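Local coordinates for Rho guanine nucleotide exchange factor 3 (Mus musculus, PDB 2Z0Q), which acts as a guanine nucleotide exchange factor for the small GTPases RhoA and RhoB, seen here as its DH-PH domain fragment, at residues L60-G65 and Q115-A120; R208-R213 and C233-L238; L214-E219 and S224-S229; T258-H263 and L267-Y272. All coordinates share one frame; numbering follows the deposited sequence.

Contact 1. Residues L60-G65 and Q115-A120; sequences LNQIFG and QVAAKA
In the helical bundle of the DH domain, helix 57-64 meets helix 107-125 where Gln62 reaches over to the backbone of Ala117 and the methyl of Ala118. The glutamine CG lies anti to the backbone N (chi1 -160°) and the chain stays extended, which carries the amide across to the second helix. Its nitrogen branch does the touching: Gln62 NE2 stands 3.3 Å from Ala117 O and equally 3.3 Å from Ala117 CB, while the OE1 branch points away from that helix. The same NE2 is 3.5 Å from Ala118 N. Nearer the axis of the first helix the approach is made by backbone, with Ala118 CB set 3.6 Å from Gln62 O. Both partners on helix 107-125 are alanines, and their short side chains probably allow the close approach of Gln62. Next to Gln62, Ile63 turns its side chain to Leu121 and Leu122, one turn further along helix 107-125, and to Phe152. The contact therefore divides into two unlike halves, an exposed amide laid against a helix backbone and a buried methyl, that of Ala118, set against the carbonyl oxygen of Gln62.

Contact 2. Residues R208-R213 and C233-L238; sequences RYYKER and CCHGEL
The backbones of helix 180-213 and strand 232-240 stay well apart, the CA atoms of Tyr210 and His235 being 9.7 Å from each other, and two aromatic side chains bridge the gap. The two side chains cross at about a right angle, although the ring planes are inclined at only 47°, with centroids 4.6 Å apart, so the pair is oblique. Tyr210 CE2 lies over one face of the imidazole, toward its rim, at 3.7 Å from His235 NE2, and Tyr210 OH approaches His235 CE1 to 3.5 Å. The tyrosine belongs to the last turns of the long helix that runs out of the DH domain into the PH domain, and the histidine to the first long strand of the PH sheet, which starts with a classic beta bulge where Cys233 and Cys234 both face Leu250. His235 holds CG between its backbone N and carbonyl carbon (chi1 73°), a placement that stands the imidazole up from the strand toward the helix. Both ring nitrogens are occupied, ND1 by His247 and NE2 by Glu206 of the same long helix, which fixes the ring's rotation; the carboxylate would probably favour positive charge on the imidazole. Around the tyrosine, Phe249 and Tyr269 supply further ring contacts.

Contact 3. Residues L214-E219 and S224-S229; sequences LLYLEE and SLIDSS
Leu214 and Ile226 reach toward each other tip to tip, Leu214 CD1 meeting Ile226 CG2 at 3.7 Å; Tyr216 and Ile226 also come at each other from opposite directions. The ring of Tyr216 offers its edge: Ile226 CD1 lies near the ring plane, 4.2 Å from Tyr216 CE1. Its hydroxyl oxygen spans both branches of the isoleucine, with Tyr216 OH 3.8 Å from Ile226 CG2. This use of two branches follows from the beta-branched side chain, whose CG2 is anti to the backbone N and whose CG1 is anti to the carbonyl carbon (chi1 -70°). At the outer margin a water joins the segments, giving a 2.9 Å hydrogen bond to Asp227 OD1 and a weak one to Tyr216 OH. Further round the helical turn, Ser229 OG donates to Leu225 O at 2.6 Å. Ile226 also packs on Val254, Val256 and Pro275, and Leu214 on Tyr269 and Leu271. The arrangement is that of a short helix, 224-227, closing apolar side chains against the curved sheet of the PH domain.

Contact 4. Residues T258-H263 and L267-Y272; sequences TRAVTH and LCYQLY. With SO4 (sulfate ion), chain C.
Tyr269, paired with Ala260 in the antiparallel hairpin of strands 254-263 and 266-271, crosses Thr258 diagonally. Tyr269 CB sits 3.5 Å from Thr258 OG1, which lies at the ring's edge near its plane and is itself hydrogen-bonded to His247 O. Tyr269 CG is anti to the carbonyl carbon (chi1 -56°), and the ring then runs beside Ala260: CD1 passes Ala260 CA at 4.0 Å, and CE1 touches Ala260 CB at 3.9 Å. Beyond CE1 the hydroxyl leaves the hairpin and packs on Ala120 and Tyr210. On the other face of the sheet the extended Gln270 crosses Val261 at about a right angle, with Gln270 OE1 3.5 Å from Val261 CG1. Two pairs of backbone bonds hold the strands, Arg259 with Gln270 and Val261 with Cys268; the straightest, Cys268 N to Val261 O, is 2.6 Å long. At the far end Arg259 CD meets the Tyr272 ring obliquely, while Tyr272 OH donates to sulfate O2 at 2.6 Å; Arg273 also binds this ion. The hairpin lies between strand 245-251, paired with 254-263, and the short parallel strand 214-215, paired with 266-271, while helix 107-125 of the DH domain meets its Tyr269 and Leu267.

Contact 1 belongs to the DH helices, whereas contacts 2, 3 and 4 all reach the PH sheet. Helix 107-125 links the two groups: Val116 and Ala120, on the same helix as the alanines of contact 1, pack on Tyr209 and Tyr210 of contact 2, and Ala120 also meets Leu267 and Tyr269 of contact 4. Chain continuity joins contact 2 to contact 3, and Lys211 adds bonds to the carbonyls of Asp227 and Ser229. Residues 214-215 then pair with strand 266-271 of contact 4. Chemistry follows place: backbone bonding dominates the hairpin, apolar packing the buried contact 3 and oblique rings the helix-to-sheet contact 2, while contact 1 combines an exposed amide with a buried methyl.

Contact 1. Residues L60-G65 and Q115-A120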
loop_
_atom_site.group_PDB
_atom_site.type_symbol
_atom_site.label_atom_id
_atom_site.label_comp_id
_atom_site.label_asym_id
_atom_site.label_seq_id
_atom_site.Cartn_x
_atom_site.Cartn_y
_atom_site.Cartn_z
ATOM N N LEU A 60 0.674 -18.465 2.825
ATOM C CA LEU A 60 1.863 -18.148 2.049
ATOM C C LEU A 60 1.493 -18.009 0.594
ATOM O O LEU A 60 2.064 -17.174 -0.118
ATOM C CB LEU A 60 2.922 -19.251 2.192
ATOM C CG LEU A 60 3.600 -19.379 3.555
ATOM C CD1 LEU A 60 4.510 -20.603 3.580
ATOM C CD2 LEU A 60 4.394 -18.118 3.833
ATOM N N ASN A 61 0.552 -18.835 0.139
ATOM C CA ASN A 61 0.126 -18.771 -1.255
ATOM C C ASN A 61 -0.560 -17.446 -1.489
ATOM O O ASN A 61 -0.419 -16.854 -2.561
ATOM C CB ASN A 61 -0.849 -19.898 -1.608
ATOM C CG ASN A 61 -0.183 -21.258 -1.644
ATOM O OD1 ASN A 61 0.934 -21.411 -2.145
ATOM N ND2 ASN A 61 -0.877 -22.261 -1.135
ATOM N N GLN A 62 -1.293 -16.984 -0.477
ATOM C CA GLN A 62 -2.015 -15.727 -0.583
ATOM C C GLN A 62 -1.104 -14.503 -0.516
ATOM O O GLN A 62 -1.531 -13.388 -0.821
ATOM C CB GLN A 62 -3.068 -15.611 0.519
ATOM C CG GLN A 62 -4.146 -14.584 0.182
ATOM C CD GLN A 62 -5.008 -14.209 1.367
ATOM O OE1 GLN A 62 -5.528 -15.070 2.068
ATOM N NE2 GLN A 62 -5.166 -12.912 1.593
ATOM N N ILE A 63 0.148 -14.703 -0.119
ATOM C CA ILE A 63 1.082 -13.590 -0.020
ATOM C C ILE A 63 2.086 -13.519 -1.174
ATOM O O ILE A 63 2.331 -12.438 -1.700
ATOM C CB ILE A 63 1.812 -13.628 1.355
ATOM C CG1 ILE A 63 0.798 -13.288 2.458
ATOM C CG2 ILE A 63 2.979 -12.652 1.387
ATOM C CD1 ILE A 63 1.347 -13.367 3.866
ATOM N N PHE A 64 2.643 -14.652 -1.596
ATOM C CA PHE A 64 3.630 -14.635 -2.683
ATOM C C PHE A 64 3.119 -15.273 -3.976
ATOM O O PHE A 64 3.770 -15.220 -5.026
ATOM C CB PHE A 64 4.912 -15.362 -2.246
ATOM C CG PHE A 64 5.392 -14.984 -0.879
ATOM C CD1 PHE A 64 4.717 -15.432 0.263
ATOM C CD2 PHE A 64 6.518 -14.178 -0.720
ATOM C CE1 PHE A 64 5.158 -15.079 1.537
ATOM C CE2 PHE A 64 6.966 -13.822 0.555
ATOM C CZ PHE A 64 6.282 -14.276 1.683
ATOM N N GLY A 65 1.940 -15.876 -3.887
ATOM C CA GLY A 65 1.354 -16.546 -5.030
ATOM C C GLY A 65 1.210 -15.734 -6.296
ATOM O O GLY A 65 1.558 -16.207 -7.380
ATOM N N GLN A 115 -4.397 -7.362 -3.442
ATOM C CA GLN A 115 -3.427 -6.802 -2.522
ATOM C C GLN A 115 -4.043 -6.524 -1.132
ATOM O O GLN A 115 -3.396 -6.778 -0.115
ATOM C CB GLN A 115 -2.856 -5.507 -3.120
ATOM C CG GLN A 115 -1.538 -5.051 -2.526
ATOM C CD GLN A 115 -0.366 -5.897 -2.977
ATOM O OE1 GLN A 115 -0.497 -7.104 -3.207
ATOM N NE2 GLN A 115 0.798 -5.273 -3.080
ATOM N N VAL A 116 -5.283 -6.021 -1.077
ATOM C CA VAL A 116 -5.874 -5.699 0.244
ATOM C C VAL A 116 -5.980 -6.915 1.151
ATOM O O VAL A 116 -5.660 -6.828 2.343
ATOM C CB VAL A 116 -7.278 -4.996 0.135
ATOM C CG1 VAL A 116 -8.310 -5.916 -0.454
ATOM C CG2 VAL A 116 -7.740 -4.545 1.504
ATOM N N ALA A 117 -6.409 -8.055 0.609
ATOM C CA ALA A 117 -6.500 -9.258 1.435
ATOM C C ALA A 117 -5.117 -9.664 1.960
ATOM O O ALA A 117 -4.982 -10.030 3.120
ATOM C CB ALA A 117 -7.125 -10.399 0.637
ATOM N N ALA A 118 -4.083 -9.580 1.120
ATOM C CA ALA A 118 -2.727 -9.949 1.540
ATOM C C ALA A 118 -2.185 -9.005 2.608
ATOM O O ALA A 118 -1.556 -9.431 3.588
ATOM C CB ALA A 118 -1.770 -9.963 0.306
ATOM N N LYS A 119 -2.418 -7.710 2.421
ATOM C CA LYS A 119 -1.947 -6.728 3.381
ATOM C C LYS A 119 -2.685 -6.873 4.702
ATOM O O LYS A 119 -2.083 -6.723 5.761
ATOM C CB LYS A 119 -2.145 -5.302 2.863
ATOM C CG LYS A 119 -1.205 -4.951 1.743
ATOM C CD LYS A 119 -1.377 -3.505 1.308
ATOM C CE LYS A 119 -0.042 -2.934 0.863
ATOM N NZ LYS A 119 -0.202 -1.503 0.529
ATOM N N ALA A 120 -3.979 -7.162 4.637
ATOM C CA ALA A 120 -4.760 -7.324 5.875
ATOM C C ALA A 120 -4.207 -8.517 6.659
ATOM O O ALA A 120 -4.034 -8.460 7.881
ATOM C CB ALA A 120 -6.227 -7.552 5.553
#

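Contact 2. Residues R208-R213 and C233-L238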
loop_
_atom_site.group_PDB
_atom_site.type_symbol
_atom_site.label_atom_id
_atom_site.label_comp_id
_atom_site.label_asym_id
_atom_site.label_seq_id
_atom_site.Cartn_x
_atom_site.Cartn_y
_atom_site.Cartn_z
ATOM N N ARG A 208 -14.592 -1.831 0.324
ATOM C CA ARG A 208 -15.528 -2.946 0.347
ATOM C C ARG A 208 -15.015 -4.099 1.237
ATOM O O ARG A 208 -15.779 -4.697 2.023
ATOM C CB ARG A 208 -15.740 -3.423 -1.101
ATOM C CG ARG A 208 -16.868 -4.429 -1.287
ATOM C CD ARG A 208 -17.054 -4.787 -2.798
ATOM N NE ARG A 208 -15.850 -5.395 -3.382
ATOM C CZ ARG A 208 -15.057 -4.817 -4.288
ATOM N NH1 ARG A 208 -15.316 -3.591 -4.752
ATOM N NH2 ARG A 208 -13.980 -5.466 -4.726
ATOM N N TYR A 209 -13.738 -4.421 1.098
ATOM C CA TYR A 209 -13.103 -5.496 1.860
ATOM C C TYR A 209 -13.264 -5.277 3.368
ATOM O O TYR A 209 -13.666 -6.189 4.108
ATOM C CB TYR A 209 -11.599 -5.565 1.558
ATOM C CG TYR A 209 -10.872 -6.630 2.366
ATOM C CD1 TYR A 209 -10.849 -7.951 1.930
ATOM C CD2 TYR A 209 -10.258 -6.327 3.585
ATOM C CE1 TYR A 209 -10.249 -8.955 2.677
ATOM C CE2 TYR A 209 -9.642 -7.328 4.353
ATOM C CZ TYR A 209 -9.654 -8.649 3.886
ATOM O OH TYR A 209 -9.141 -9.658 4.647
ATOM N N TYR A 210 -12.929 -4.073 3.841
ATOM C CA TYR A 210 -13.048 -3.867 5.291
ATOM C C TYR A 210 -14.492 -3.746 5.753
ATOM O O TYR A 210 -14.823 -4.250 6.828
ATOM C CB TYR A 210 -12.182 -2.680 5.739
ATOM C CG TYR A 210 -10.723 -3.041 5.698
ATOM C CD1 TYR A 210 -10.191 -3.972 6.592
ATOM C CD2 TYR A 210 -9.854 -2.453 4.755
ATOM C CE1 TYR A 210 -8.856 -4.312 6.575
ATOM C CE2 TYR A 210 -8.509 -2.792 4.731
ATOM C CZ TYR A 210 -8.011 -3.722 5.649
ATOM O OH TYR A 210 -6.688 -4.072 5.637
ATOM N N LYS A 211 -15.376 -3.144 4.954
ATOM C CA LYS A 211 -16.778 -3.067 5.366
ATOM C C LYS A 211 -17.373 -4.472 5.545
ATOM O O LYS A 211 -18.178 -4.707 6.450
ATOM C CB LYS A 211 -17.622 -2.307 4.333
ATOM C CG LYS A 211 -17.585 -0.802 4.498
ATOM C CD LYS A 211 -18.081 -0.038 3.265
ATOM C CE LYS A 211 -19.537 -0.314 2.967
ATOM N NZ LYS A 211 -19.960 0.620 1.862
ATOM N N GLU A 212 -16.983 -5.405 4.685
ATOM C CA GLU A 212 -17.540 -6.762 4.777
ATOM C C GLU A 212 -16.970 -7.534 5.954
ATOM O O GLU A 212 -17.534 -8.551 6.371
ATOM C CB GLU A 212 -17.282 -7.529 3.463
ATOM C CG GLU A 212 -17.744 -6.732 2.250
ATOM C CD GLU A 212 -17.715 -7.512 0.944
ATOM O OE1 GLU A 212 -16.766 -8.307 0.720
ATOM O OE2 GLU A 212 -18.647 -7.304 0.141
ATOM N N ARG A 213 -15.865 -7.038 6.507
ATOM C CA ARG A 213 -15.223 -7.695 7.627
ATOM C C ARG A 213 -15.543 -7.059 8.998
ATOM O O ARG A 213 -15.057 -7.546 10.029
ATOM C CB ARG A 213 -13.717 -7.741 7.418
ATOM C CG ARG A 213 -13.225 -8.494 6.161
ATOM C CD ARG A 213 -13.421 -9.973 6.254
ATOM N NE ARG A 213 -12.791 -10.686 5.126
ATOM C CZ ARG A 213 -11.902 -11.671 5.274
ATOM N NH1 ARG A 213 -11.517 -12.054 6.499
ATOM N NH2 ARG A 213 -11.426 -12.317 4.202
ATOM N N CYS A 233 -10.639 6.789 3.693
ATOM C CA CYS A 233 -9.601 7.819 3.710
ATOM C C CYS A 233 -8.280 7.265 4.210
ATOM O O CYS A 233 -7.224 7.495 3.610
ATOM C CB CYS A 233 -10.047 9.007 4.560
ATOM S SG CYS A 233 -11.650 9.728 4.139
ATOM N N CYS A 234 -8.309 6.546 5.331
ATOM C CA CYS A 234 -7.111 5.912 5.848
ATOM C C CYS A 234 -7.532 4.926 6.937
ATOM O O CYS A 234 -8.679 4.971 7.403
ATOM C CB CYS A 234 -6.121 6.934 6.434
ATOM S SG CYS A 234 -6.683 7.685 7.983
ATOM N N HIS A 235 -6.623 4.021 7.302
ATOM C CA HIS A 235 -6.913 3.054 8.363
ATOM C C HIS A 235 -5.589 2.522 8.898
ATOM O O HIS A 235 -4.531 2.630 8.242
ATOM C CB HIS A 235 -7.828 1.901 7.822
ATOM C CG HIS A 235 -7.122 0.935 6.916
ATOM N ND1 HIS A 235 -6.490 -0.198 7.379
ATOM C CD2 HIS A 235 -6.865 0.993 5.583
ATOM C CE1 HIS A 235 -5.864 -0.794 6.375
ATOM N NE2 HIS A 235 -6.074 -0.088 5.275
ATOM N N GLY A 236 -5.606 1.955 10.099
ATOM C CA GLY A 236 -4.368 1.461 10.631
ATOM C C GLY A 236 -4.492 1.103 12.102
ATOM O O GLY A 236 -5.514 1.381 12.727
ATOM N N GLU A 237 -3.448 0.461 12.618
ATOM C CA GLU A 237 -3.418 0.055 14.020
ATOM C C GLU A 237 -3.077 1.257 14.899
ATOM O O GLU A 237 -2.177 2.030 14.568
ATOM C CB GLU A 237 -2.366 -1.024 14.223
ATOM C CG GLU A 237 -2.687 -2.307 13.443
ATOM C CD GLU A 237 -1.473 -3.205 13.270
ATOM O OE1 GLU A 237 -0.433 -2.706 12.757
ATOM O OE2 GLU A 237 -1.564 -4.409 13.638
ATOM N N LEU A 238 -3.809 1.415 16.003
ATOM C CA LEU A 238 -3.543 2.470 16.951
ATOM C C LEU A 238 -3.702 1.794 18.300
ATOM O O LEU A 238 -4.548 0.900 18.437
ATOM C CB LEU A 238 -4.554 3.627 16.816
ATOM C CG LEU A 238 -4.439 4.417 15.508
ATOM C CD1 LEU A 238 -5.606 5.401 15.367
ATOM C CD2 LEU A 238 -3.091 5.167 15.505
#

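Contact 3. Residues L214-E219 and S224-S229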
loop_
_atom_site.group_PDB
_atom_site.type_symbol
_atom_site.label_atom_id
_atom_site.label_comp_id
_atom_site.label_asym_id
_atom_site.label_seq_id
_atom_site.Cartn_x
_atom_site.Cartn_y
_atom_site.Cartn_z
ATOM N N LEU A 214 -16.354 -6.006 9.010
ATOM C CA LEU A 214 -16.744 -5.385 10.300
ATOM C C LEU A 214 -17.706 -6.332 11.009
ATOM O O LEU A 214 -18.575 -6.952 10.380
ATOM C CB LEU A 214 -17.428 -4.033 10.085
ATOM C CG LEU A 214 -16.501 -2.943 9.480
ATOM C CD1 LEU A 214 -17.300 -1.651 9.278
ATOM C CD2 LEU A 214 -15.314 -2.673 10.443
ATOM N N LEU A 215 -17.548 -6.454 12.321
ATOM C CA LEU A 215 -18.390 -7.345 13.112
ATOM C C LEU A 215 -19.112 -6.503 14.152
ATOM O O LEU A 215 -18.474 -5.757 14.872
ATOM C CB LEU A 215 -17.481 -8.377 13.761
ATOM C CG LEU A 215 -18.032 -9.417 14.714
ATOM C CD1 LEU A 215 -19.132 -10.259 14.047
ATOM C CD2 LEU A 215 -16.841 -10.304 15.092
ATOM N N TYR A 216 -20.435 -6.613 14.201
ATOM C CA TYR A 216 -21.257 -5.831 15.117
ATOM C C TYR A 216 -21.875 -6.743 16.189
ATOM O O TYR A 216 -22.980 -7.265 15.994
ATOM C CB TYR A 216 -22.375 -5.140 14.319
ATOM C CG TYR A 216 -21.888 -4.333 13.128
ATOM C CD1 TYR A 216 -21.565 -2.976 13.256
ATOM C CD2 TYR A 216 -21.749 -4.919 11.866
ATOM C CE1 TYR A 216 -21.118 -2.222 12.153
ATOM C CE2 TYR A 216 -21.316 -4.177 10.771
ATOM C CZ TYR A 216 -21.004 -2.838 10.911
ATOM O OH TYR A 216 -20.617 -2.121 9.794
ATOM N N LEU A 217 -21.191 -6.926 17.316
ATOM C CA LEU A 217 -21.710 -7.825 18.344
ATOM C C LEU A 217 -22.492 -7.138 19.458
ATOM O O LEU A 217 -23.040 -7.808 20.359
ATOM C CB LEU A 217 -20.567 -8.667 18.918
ATOM C CG LEU A 217 -19.819 -9.443 17.832
ATOM C CD1 LEU A 217 -18.647 -10.223 18.446
ATOM C CD2 LEU A 217 -20.810 -10.373 17.109
ATOM N N GLU A 218 -22.573 -5.812 19.402
ATOM C CA GLU A 218 -23.329 -5.093 20.427
ATOM C C GLU A 218 -24.317 -4.106 19.824
ATOM O O GLU A 218 -24.138 -3.619 18.717
ATOM C CB GLU A 218 -22.384 -4.370 21.389
ATOM C CG GLU A 218 -21.361 -5.306 22.042
ATOM C CD GLU A 218 -20.376 -4.551 22.903
ATOM O OE1 GLU A 218 -20.764 -4.152 24.024
ATOM O OE2 GLU A 218 -19.240 -4.342 22.457
ATOM N N GLU A 219 -25.365 -3.812 20.581
ATOM C CA GLU A 219 -26.419 -2.909 20.136
ATOM C C GLU A 219 -26.000 -1.511 19.712
ATOM O O GLU A 219 -25.112 -0.890 20.318
ATOM C CB GLU A 219 -27.478 -2.792 21.232
ATOM C CG GLU A 219 -28.270 -4.057 21.405
ATOM C CD GLU A 219 -29.057 -4.413 20.159
ATOM O OE1 GLU A 219 -28.429 -4.692 19.104
ATOM O OE2 GLU A 219 -30.310 -4.410 20.241
ATOM N N SER A 224 -25.660 3.712 9.118
ATOM C CA SER A 224 -25.847 3.826 7.678
ATOM C C SER A 224 -24.699 4.560 7.001
ATOM O O SER A 224 -24.495 4.420 5.797
ATOM C CB SER A 224 -27.169 4.540 7.363
ATOM O OG SER A 224 -27.073 5.919 7.686
ATOM N N LEU A 225 -23.953 5.355 7.760
ATOM C CA LEU A 225 -22.847 6.091 7.190
ATOM C C LEU A 225 -21.760 5.115 6.783
ATOM O O LEU A 225 -21.025 5.367 5.837
ATOM C CB LEU A 225 -22.295 7.115 8.193
ATOM C CG LEU A 225 -23.141 8.367 8.415
ATOM C CD1 LEU A 225 -22.479 9.224 9.525
ATOM C CD2 LEU A 225 -23.241 9.164 7.102
ATOM N N ILE A 226 -21.620 4.009 7.513
ATOM C CA ILE A 226 -20.614 3.026 7.123
ATOM C C ILE A 226 -21.073 2.394 5.793
ATOM O O ILE A 226 -20.304 2.288 4.844
ATOM C CB ILE A 226 -20.464 1.893 8.169
ATOM C CG1 ILE A 226 -19.801 2.446 9.449
ATOM C CG2 ILE A 226 -19.595 0.776 7.608
ATOM C CD1 ILE A 226 -20.029 1.535 10.660
ATOM N N ASP A 227 -22.324 1.967 5.769
ATOM C CA ASP A 227 -22.920 1.321 4.583
ATOM C C ASP A 227 -22.788 2.170 3.315
ATOM O O ASP A 227 -22.469 1.660 2.238
ATOM C CB ASP A 227 -24.403 1.023 4.857
ATOM C CG ASP A 227 -24.610 0.160 6.104
ATOM O OD1 ASP A 227 -23.617 -0.310 6.694
ATOM O OD2 ASP A 227 -25.768 -0.059 6.506
ATOM N N SER A 228 -23.025 3.469 3.450
ATOM C CA SER A 228 -22.955 4.376 2.324
ATOM C C SER A 228 -21.542 4.798 1.964
ATOM O O SER A 228 -21.347 5.474 0.968
ATOM C CB SER A 228 -23.809 5.615 2.606
ATOM O OG SER A 228 -23.265 6.406 3.659
ATOM N N SER A 229 -20.545 4.399 2.756
ATOM C CA SER A 229 -19.184 4.806 2.450
ATOM C C SER A 229 -18.644 4.124 1.206
ATOM O O SER A 229 -18.846 2.922 0.988
ATOM C CB SER A 229 -18.232 4.525 3.624
ATOM O OG SER A 229 -18.644 5.207 4.800
HETATM O O HOH W 1 -23.237 -0.545 9.583
#

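Contact 4. Residues T258-H263 and L267-Y272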
loop_
_atom_site.group_PDB
_atom_site.type_symbol
_atom_site.label_atom_id
_atom_site.label_comp_id
_atom_site.label_asym_id
_atom_site.label_seq_id
_atom_site.Cartn_x
_atom_site.Cartn_y
_atom_site.Cartn_z
ATOM N N THR A 258 -12.140 -0.537 16.031
ATOM C CA THR A 258 -12.345 -1.980 16.182
ATOM C C THR A 258 -11.147 -2.673 16.768
ATOM O O THR A 258 -10.107 -2.050 16.999
ATOM C CB THR A 258 -12.539 -2.613 14.791
ATOM O OG1 THR A 258 -11.254 -2.705 14.130
ATOM C CG2 THR A 258 -13.499 -1.762 13.951
ATOM N N ARG A 259 -11.323 -3.980 17.012
ATOM C CA ARG A 259 -10.231 -4.853 17.430
ATOM C C ARG A 259 -10.217 -5.951 16.374
ATOM O O ARG A 259 -11.280 -6.433 15.981
ATOM C CB ARG A 259 -10.481 -5.448 18.817
ATOM C CG ARG A 259 -10.298 -4.407 19.918
ATOM C CD ARG A 259 -10.975 -4.884 21.185
ATOM N NE ARG A 259 -10.362 -6.082 21.717
ATOM C CZ ARG A 259 -11.024 -6.978 22.454
ATOM N NH1 ARG A 259 -12.320 -6.801 22.718
ATOM N NH2 ARG A 259 -10.388 -8.033 22.940
ATOM N N ALA A 260 -9.032 -6.309 15.892
ATOM C CA ALA A 260 -8.904 -7.400 14.903
ATOM C C ALA A 260 -9.079 -8.713 15.665
ATOM O O ALA A 260 -8.355 -8.968 16.625
ATOM C CB ALA A 260 -7.518 -7.343 14.220
ATOM N N VAL A 261 -10.060 -9.516 15.247
ATOM C CA VAL A 261 -10.357 -10.803 15.900
ATOM C C VAL A 261 -10.639 -11.880 14.855
ATOM O O VAL A 261 -10.819 -11.583 13.677
ATOM C CB VAL A 261 -11.629 -10.709 16.811
ATOM C CG1 VAL A 261 -11.450 -9.619 17.873
ATOM C CG2 VAL A 261 -12.871 -10.448 15.961
ATOM N N THR A 262 -10.691 -13.136 15.287
ATOM C CA THR A 262 -11.025 -14.202 14.349
ATOM C C THR A 262 -12.431 -14.601 14.747
ATOM O O THR A 262 -12.689 -14.892 15.924
ATOM C CB THR A 262 -10.057 -15.386 14.476
ATOM O OG1 THR A 262 -8.737 -14.965 14.099
ATOM C CG2 THR A 262 -10.495 -16.539 13.547
ATOM N N HIS A 263 -13.346 -14.551 13.785
ATOM C CA HIS A 263 -14.754 -14.882 13.982
ATOM C C HIS A 263 -15.114 -15.847 12.867
ATOM O O HIS A 263 -15.066 -15.498 11.685
ATOM C CB HIS A 263 -15.617 -13.623 13.865
ATOM C CG HIS A 263 -17.088 -13.853 14.048
ATOM N ND1 HIS A 263 -17.669 -14.046 15.286
ATOM C CD2 HIS A 263 -18.106 -13.856 13.153
ATOM C CE1 HIS A 263 -18.979 -14.153 15.147
ATOM N NE2 HIS A 263 -19.271 -14.038 13.860
ATOM N N LEU A 267 -10.518 -13.491 9.641
ATOM C CA LEU A 267 -9.982 -12.296 10.284
ATOM C C LEU A 267 -11.060 -11.217 10.159
ATOM O O LEU A 267 -11.387 -10.770 9.053
ATOM C CB LEU A 267 -8.711 -11.856 9.567
ATOM C CG LEU A 267 -8.036 -10.595 10.110
ATOM C CD1 LEU A 267 -7.752 -10.803 11.606
ATOM C CD2 LEU A 267 -6.734 -10.320 9.337
ATOM N N CYS A 268 -11.597 -10.765 11.290
ATOM C CA CYS A 268 -12.660 -9.774 11.271
ATOM C C CYS A 268 -12.280 -8.595 12.162
ATOM O O CYS A 268 -11.241 -8.644 12.803
ATOM C CB CYS A 268 -13.959 -10.381 11.774
ATOM S SG CYS A 268 -14.613 -11.619 10.590
ATOM N N TYR A 269 -13.107 -7.553 12.165
ATOM C CA TYR A 269 -12.813 -6.337 12.957
ATOM C C TYR A 269 -14.056 -6.030 13.796
ATOM O O TYR A 269 -15.060 -5.456 13.328
ATOM C CB TYR A 269 -12.446 -5.177 11.993
ATOM C CG TYR A 269 -11.285 -5.554 11.094
ATOM C CD1 TYR A 269 -9.974 -5.522 11.555
ATOM C CD2 TYR A 269 -11.518 -6.073 9.820
ATOM C CE1 TYR A 269 -8.920 -6.010 10.784
ATOM C CE2 TYR A 269 -10.458 -6.558 9.028
ATOM C CZ TYR A 269 -9.185 -6.530 9.513
ATOM O OH TYR A 269 -8.171 -7.055 8.733
ATOM N N GLN A 270 -13.970 -6.459 15.055
ATOM C CA GLN A 270 -15.048 -6.331 16.021
ATOM C C GLN A 270 -15.170 -4.883 16.512
ATOM O O GLN A 270 -14.206 -4.340 17.087
ATOM C CB GLN A 270 -14.750 -7.311 17.188
ATOM C CG GLN A 270 -15.842 -7.343 18.251
ATOM C CD GLN A 270 -15.499 -8.292 19.394
ATOM O OE1 GLN A 270 -14.597 -9.111 19.285
ATOM N NE2 GLN A 270 -16.216 -8.165 20.495
ATOM N N LEU A 271 -16.309 -4.252 16.246
ATOM C CA LEU A 271 -16.447 -2.846 16.662
ATOM C C LEU A 271 -16.233 -2.730 18.173
ATOM O O LEU A 271 -16.801 -3.509 18.950
ATOM C CB LEU A 271 -17.793 -2.256 16.254
ATOM C CG LEU A 271 -17.725 -1.537 14.887
ATOM C CD1 LEU A 271 -17.576 -2.574 13.774
ATOM C CD2 LEU A 271 -18.948 -0.665 14.680
ATOM N N TYR A 272 -15.412 -1.751 18.571
ATOM C CA TYR A 272 -15.076 -1.517 19.994
ATOM C C TYR A 272 -16.084 -0.581 20.694
ATOM O O TYR A 272 -16.309 -0.681 21.913
ATOM C CB TYR A 272 -13.657 -0.943 20.035
ATOM C CG TYR A 272 -13.040 -0.738 21.396
ATOM C CD1 TYR A 272 -12.791 -1.825 22.230
ATOM C CD2 TYR A 272 -12.594 0.537 21.797
ATOM C CE1 TYR A 272 -12.104 -1.671 23.435
ATOM C CE2 TYR A 272 -11.885 0.712 23.018
ATOM C CZ TYR A 272 -11.648 -0.404 23.818
ATOM O OH TYR A 272 -10.919 -0.307 24.962
HETATM S S SO4 C . -12.737 -1.460 27.438
HETATM O O1 SO4 C . -13.026 -2.179 28.726
HETATM O O2 SO4 C . -11.483 -2.035 26.818
HETATM O O3 SO4 C . -13.887 -1.653 26.492
HETATM O O4 SO4 C . -12.590 0.004 27.749
HETATM O O HOH W 2 -14.682 -9.086 23.414
#